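Local coordinates for lipoprotein (Mycoplasma mycoides subsp. capri, PDB 7ADK), which probably acts as a chymotrypsin-like serine protease of the PA clan that cuts host immunoglobulins, as relatives in mycoplasmas do, at residues 502-513 with 535-546. Sequence-based numbering, arbitrary orientation.
Sequences AVTAIFHATDFI and GIFADFAIVEVD
The carbonyl oxygen Ile542 O takes two amides at a classic beta bulge: Ile506 N at 2.8 Å, nearly in line with the C=O bond, and Phe507 N, weakly, at 3.4 Å. Ile542 N answers to Phe507 O at 3.0 Å. Beyond the bulge, Thr504 and Glu544 form an antiparallel hydrogen-bonded pair. Phe507, with CG anti to its N (chi1 180°), presents its ring edge to Ile542, CD2 to CD1 3.8 Å, and to Phe540, whose side chain crosses at about a right angle. CD1 of Ile506 rests against the Glu544 carboxylate, whose OE2 is bonded by the hydroxyls of Tyr444 and Tyr832. On the other face Val503 lies beside Val545, while its CG1 reaches Val543 CG1 at 4.0 Å. Past a break in pairing, Asp511 N meets Ile536 O at 2.8 Å. The Phe512 ring turns its edge to Ala538 N, with Ile536 CD1 obliquely near its rim. Between the two ladders, Asp539 OD2 bonds His450 ND1, consistent with the His-Asp pair of a PA-clan triad. Strand 541-546 lies between 503-507 and 442-447, helix 824-831 packs on Ile506 and Phe507, and 535-537 joins strand 737-747, so segment 535-546 passes between two sheets.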
loop_
_atom_site.group_PDB
_atom_site.type_symbol
_atom_site.label_atom_id
_atom_site.label_comp_id
_atom_site.label_asym_id
_atom_site.label_seq_id
_atom_site.Cartn_x
_atom_site.Cartn_y
_atom_site.Cartn_z
ATOM N N ALA B 502 -3.476 35.814 -3.109
ATOM C CA ALA B 502 -3.359 35.063 -4.359
ATOM C C ALA B 502 -4.323 33.858 -4.476
ATOM O O ALA B 502 -4.624 33.419 -5.586
ATOM C CB ALA B 502 -1.901 34.636 -4.478
ATOM N N VAL B 503 -4.779 33.297 -3.348
ATOM C CA VAL B 503 -5.743 32.183 -3.266
ATOM C C VAL B 503 -6.961 32.580 -2.432
ATOM O O VAL B 503 -6.818 32.919 -1.263
ATOM C CB VAL B 503 -5.085 30.920 -2.688
ATOM C CG1 VAL B 503 -6.064 29.767 -2.539
ATOM C CG2 VAL B 503 -3.958 30.437 -3.578
ATOM N N THR B 504 -8.173 32.499 -2.988
ATOM C CA THR B 504 -9.394 33.064 -2.376
ATOM C C THR B 504 -10.581 32.116 -2.511
ATOM O O THR B 504 -10.865 31.661 -3.610
ATOM C CB THR B 504 -9.731 34.416 -3.040
ATOM O OG1 THR B 504 -8.674 35.341 -2.945
ATOM C CG2 THR B 504 -10.960 35.101 -2.455
ATOM N N ALA B 505 -11.353 31.868 -1.452
ATOM C CA ALA B 505 -12.675 31.242 -1.576
ATOM C C ALA B 505 -13.708 32.271 -2.078
ATOM O O ALA B 505 -13.993 33.249 -1.389
ATOM C CB ALA B 505 -13.073 30.637 -0.231
ATOM N N ILE B 506 -14.254 32.094 -3.281
ATOM C CA ILE B 506 -15.121 33.083 -3.953
ATOM C C ILE B 506 -16.621 32.838 -3.788
ATOM O O ILE B 506 -17.379 33.795 -3.672
ATOM C CB ILE B 506 -14.681 33.208 -5.425
ATOM C CG1 ILE B 506 -13.667 34.340 -5.454
ATOM C CG2 ILE B 506 -15.794 33.414 -6.423
ATOM C CD1 ILE B 506 -13.196 34.741 -6.822
ATOM N N PHE B 507 -17.066 31.586 -3.744
ATOM C CA PHE B 507 -18.459 31.211 -3.527
ATOM C C PHE B 507 -18.533 30.115 -2.466
ATOM O O PHE B 507 -17.686 29.236 -2.466
ATOM C CB PHE B 507 -19.076 30.800 -4.874
ATOM C CG PHE B 507 -20.529 30.367 -4.851
ATOM C CD1 PHE B 507 -21.508 31.187 -4.267
ATOM C CD2 PHE B 507 -20.915 29.129 -5.393
ATOM C CE1 PHE B 507 -22.845 30.764 -4.198
ATOM C CE2 PHE B 507 -22.255 28.717 -5.341
ATOM C CZ PHE B 507 -23.220 29.522 -4.724
ATOM N N HIS B 508 -19.509 30.164 -1.556
ATOM C CA HIS B 508 -19.632 29.239 -0.411
ATOM C C HIS B 508 -20.973 28.497 -0.302
ATOM O O HIS B 508 -21.166 27.767 0.667
ATOM C CB HIS B 508 -19.285 29.981 0.890
ATOM C CG HIS B 508 -17.907 29.772 1.411
ATOM N ND1 HIS B 508 -17.421 28.615 1.952
ATOM C CD2 HIS B 508 -16.943 30.714 1.539
ATOM C CE1 HIS B 508 -16.196 28.853 2.413
ATOM N NE2 HIS B 508 -15.887 30.125 2.167
ATOM N N ALA B 509 -21.919 28.706 -1.231
ATOM C CA ALA B 509 -23.233 28.029 -1.228
ATOM C C ALA B 509 -23.985 28.073 0.123
ATOM O O ALA B 509 -24.689 27.134 0.494
ATOM C CB ALA B 509 -23.122 26.619 -1.811
ATOM N N THR B 510 -23.868 29.176 0.859
ATOM C CA THR B 510 -24.589 29.421 2.112
ATOM C C THR B 510 -25.889 30.164 1.846
ATOM O O THR B 510 -25.926 31.164 1.135
ATOM C CB THR B 510 -23.750 30.223 3.107
ATOM O OG1 THR B 510 -23.156 31.345 2.493
ATOM C CG2 THR B 510 -22.663 29.379 3.740
ATOM N N ASP B 511 -26.974 29.685 2.441
ATOM C CA ASP B 511 -28.265 30.370 2.521
ATOM C C ASP B 511 -28.857 30.807 1.169
ATOM O O ASP B 511 -29.573 31.795 1.034
ATOM C CB ASP B 511 -28.195 31.463 3.584
ATOM C CG ASP B 511 -29.488 31.645 4.365
ATOM O OD1 ASP B 511 -30.341 30.745 4.396
ATOM O OD2 ASP B 511 -29.664 32.712 4.966
ATOM N N PHE B 512 -28.593 29.999 0.146
ATOM C CA PHE B 512 -28.902 30.247 -1.264
ATOM C C PHE B 512 -30.387 30.174 -1.653
ATOM O O PHE B 512 -30.725 30.477 -2.797
ATOM C CB PHE B 512 -28.054 29.298 -2.113
ATOM C CG PHE B 512 -28.406 27.839 -1.943
ATOM C CD1 PHE B 512 -29.423 27.255 -2.706
ATOM C CD2 PHE B 512 -27.700 27.064 -1.011
ATOM C CE1 PHE B 512 -29.707 25.893 -2.560
ATOM C CE2 PHE B 512 -27.997 25.704 -0.857
ATOM C CZ PHE B 512 -28.992 25.112 -1.643
ATOM N N ILE B 513 -31.282 29.804 -0.735
ATOM C CA ILE B 513 -32.748 29.795 -0.906
ATOM C C ILE B 513 -33.429 31.047 -0.314
ATOM O O ILE B 513 -34.600 31.299 -0.591
ATOM C CB ILE B 513 -33.307 28.485 -0.291
ATOM C CG1 ILE B 513 -32.779 27.229 -0.997
ATOM C CG2 ILE B 513 -34.836 28.394 -0.265
ATOM C CD1 ILE B 513 -33.034 27.130 -2.499
ATOM N N GLY B 535 -28.760 29.059 9.694
ATOM C CA GLY B 535 -29.216 29.011 8.313
ATOM C C GLY B 535 -29.204 27.615 7.704
ATOM O O GLY B 535 -29.224 26.603 8.395
ATOM N N ILE B 536 -29.168 27.566 6.378
ATOM C CA ILE B 536 -29.043 26.340 5.588
ATOM C C ILE B 536 -27.886 26.472 4.612
ATOM O O ILE B 536 -27.628 27.562 4.115
ATOM C CB ILE B 536 -30.349 26.002 4.827
ATOM C CG1 ILE B 536 -30.837 27.115 3.875
ATOM C CG2 ILE B 536 -31.462 25.629 5.809
ATOM C CD1 ILE B 536 -30.450 26.889 2.422
ATOM N N PHE B 537 -27.207 25.382 4.287
ATOM C CA PHE B 537 -26.162 25.365 3.265
ATOM C C PHE B 537 -26.087 24.006 2.560
ATOM O O PHE B 537 -26.627 23.007 3.028
ATOM C CB PHE B 537 -24.814 25.797 3.877
ATOM C CG PHE B 537 -23.979 24.688 4.472
ATOM C CD1 PHE B 537 -22.706 24.409 3.963
ATOM C CD2 PHE B 537 -24.479 23.896 5.513
ATOM C CE1 PHE B 537 -21.962 23.340 4.474
ATOM C CE2 PHE B 537 -23.740 22.822 6.018
ATOM C CZ PHE B 537 -22.480 22.539 5.491
ATOM N N ALA B 538 -25.399 23.949 1.431
ATOM C CA ALA B 538 -24.925 22.698 0.838
ATOM C C ALA B 538 -23.403 22.700 0.822
ATOM O O ALA B 538 -22.828 23.737 0.500
ATOM C CB ALA B 538 -25.480 22.581 -0.566
ATOM N N ASP B 539 -22.740 21.601 1.160
ATOM C CA ASP B 539 -21.282 21.598 1.296
ATOM C C ASP B 539 -20.565 21.644 -0.073
ATOM O O ASP B 539 -20.080 20.647 -0.593
ATOM C CB ASP B 539 -20.858 20.442 2.211
ATOM C CG ASP B 539 -19.440 20.596 2.776
ATOM O OD1 ASP B 539 -18.922 21.726 2.818
ATOM O OD2 ASP B 539 -18.811 19.586 3.153
ATOM N N PHE B 540 -20.518 22.825 -0.684
ATOM C CA PHE B 540 -19.883 23.130 -1.974
ATOM C C PHE B 540 -19.287 24.556 -1.977
ATOM O O PHE B 540 -19.952 25.495 -1.547
ATOM C CB PHE B 540 -20.908 22.953 -3.100
ATOM C CG PHE B 540 -20.468 23.501 -4.441
ATOM C CD1 PHE B 540 -19.319 23.001 -5.070
ATOM C CD2 PHE B 540 -21.170 24.557 -5.037
ATOM C CE1 PHE B 540 -18.870 23.550 -6.278
ATOM C CE2 PHE B 540 -20.732 25.100 -6.256
ATOM C CZ PHE B 540 -19.587 24.590 -6.878
ATOM N N ALA B 541 -18.067 24.743 -2.470
ATOM C CA ALA B 541 -17.415 26.042 -2.539
ATOM C C ALA B 541 -16.543 26.158 -3.792
ATOM O O ALA B 541 -16.133 25.144 -4.346
ATOM C CB ALA B 541 -16.627 26.258 -1.248
ATOM N N ILE B 542 -16.249 27.369 -4.249
ATOM C CA ILE B 542 -15.428 27.598 -5.444
ATOM C C ILE B 542 -14.252 28.511 -5.115
ATOM O O ILE B 542 -14.443 29.651 -4.704
ATOM C CB ILE B 542 -16.259 28.140 -6.617
ATOM C CG1 ILE B 542 -17.507 27.279 -6.865
ATOM C CG2 ILE B 542 -15.390 28.237 -7.880
ATOM C CD1 ILE B 542 -18.447 27.840 -7.914
ATOM N N VAL B 543 -13.034 28.012 -5.281
ATOM C CA VAL B 543 -11.777 28.677 -4.939
ATOM C C VAL B 543 -11.086 29.218 -6.184
ATOM O O VAL B 543 -10.882 28.512 -7.161
ATOM C CB VAL B 543 -10.837 27.706 -4.195
ATOM C CG1 VAL B 543 -9.434 28.295 -3.983
ATOM C CG2 VAL B 543 -11.445 27.332 -2.843
ATOM N N GLU B 544 -10.686 30.474 -6.142
ATOM C CA GLU B 544 -9.859 31.133 -7.147
ATOM C C GLU B 544 -8.373 30.990 -6.802
ATOM O O GLU B 544 -7.970 31.188 -5.658
ATOM C CB GLU B 544 -10.294 32.596 -7.228
ATOM C CG GLU B 544 -9.508 33.447 -8.227
ATOM C CD GLU B 544 -9.921 34.925 -8.167
ATOM O OE1 GLU B 544 -9.376 35.655 -7.313
ATOM O OE2 GLU B 544 -10.737 35.370 -9.006
ATOM N N VAL B 545 -7.559 30.674 -7.803
ATOM C CA VAL B 545 -6.103 30.700 -7.730
ATOM C C VAL B 545 -5.548 31.552 -8.869
ATOM O O VAL B 545 -5.780 31.266 -10.043
ATOM C CB VAL B 545 -5.526 29.279 -7.735
ATOM C CG1 VAL B 545 -4.024 29.320 -7.553
ATOM C CG2 VAL B 545 -6.091 28.396 -6.630
ATOM N N ASP B 546 -4.800 32.605 -8.539
ATOM C CA ASP B 546 -4.199 33.525 -9.512
ATOM C C ASP B 546 -2.698 33.253 -9.661
ATOM O O ASP B 546 -1.869 33.782 -8.922
ATOM C CB ASP B 546 -4.533 34.969 -9.111
ATOM C CG ASP B 546 -4.159 36.030 -10.158
ATOM O OD1 ASP B 546 -3.401 35.746 -11.101
ATOM O OD2 ASP B 546 -4.697 37.153 -10.046
#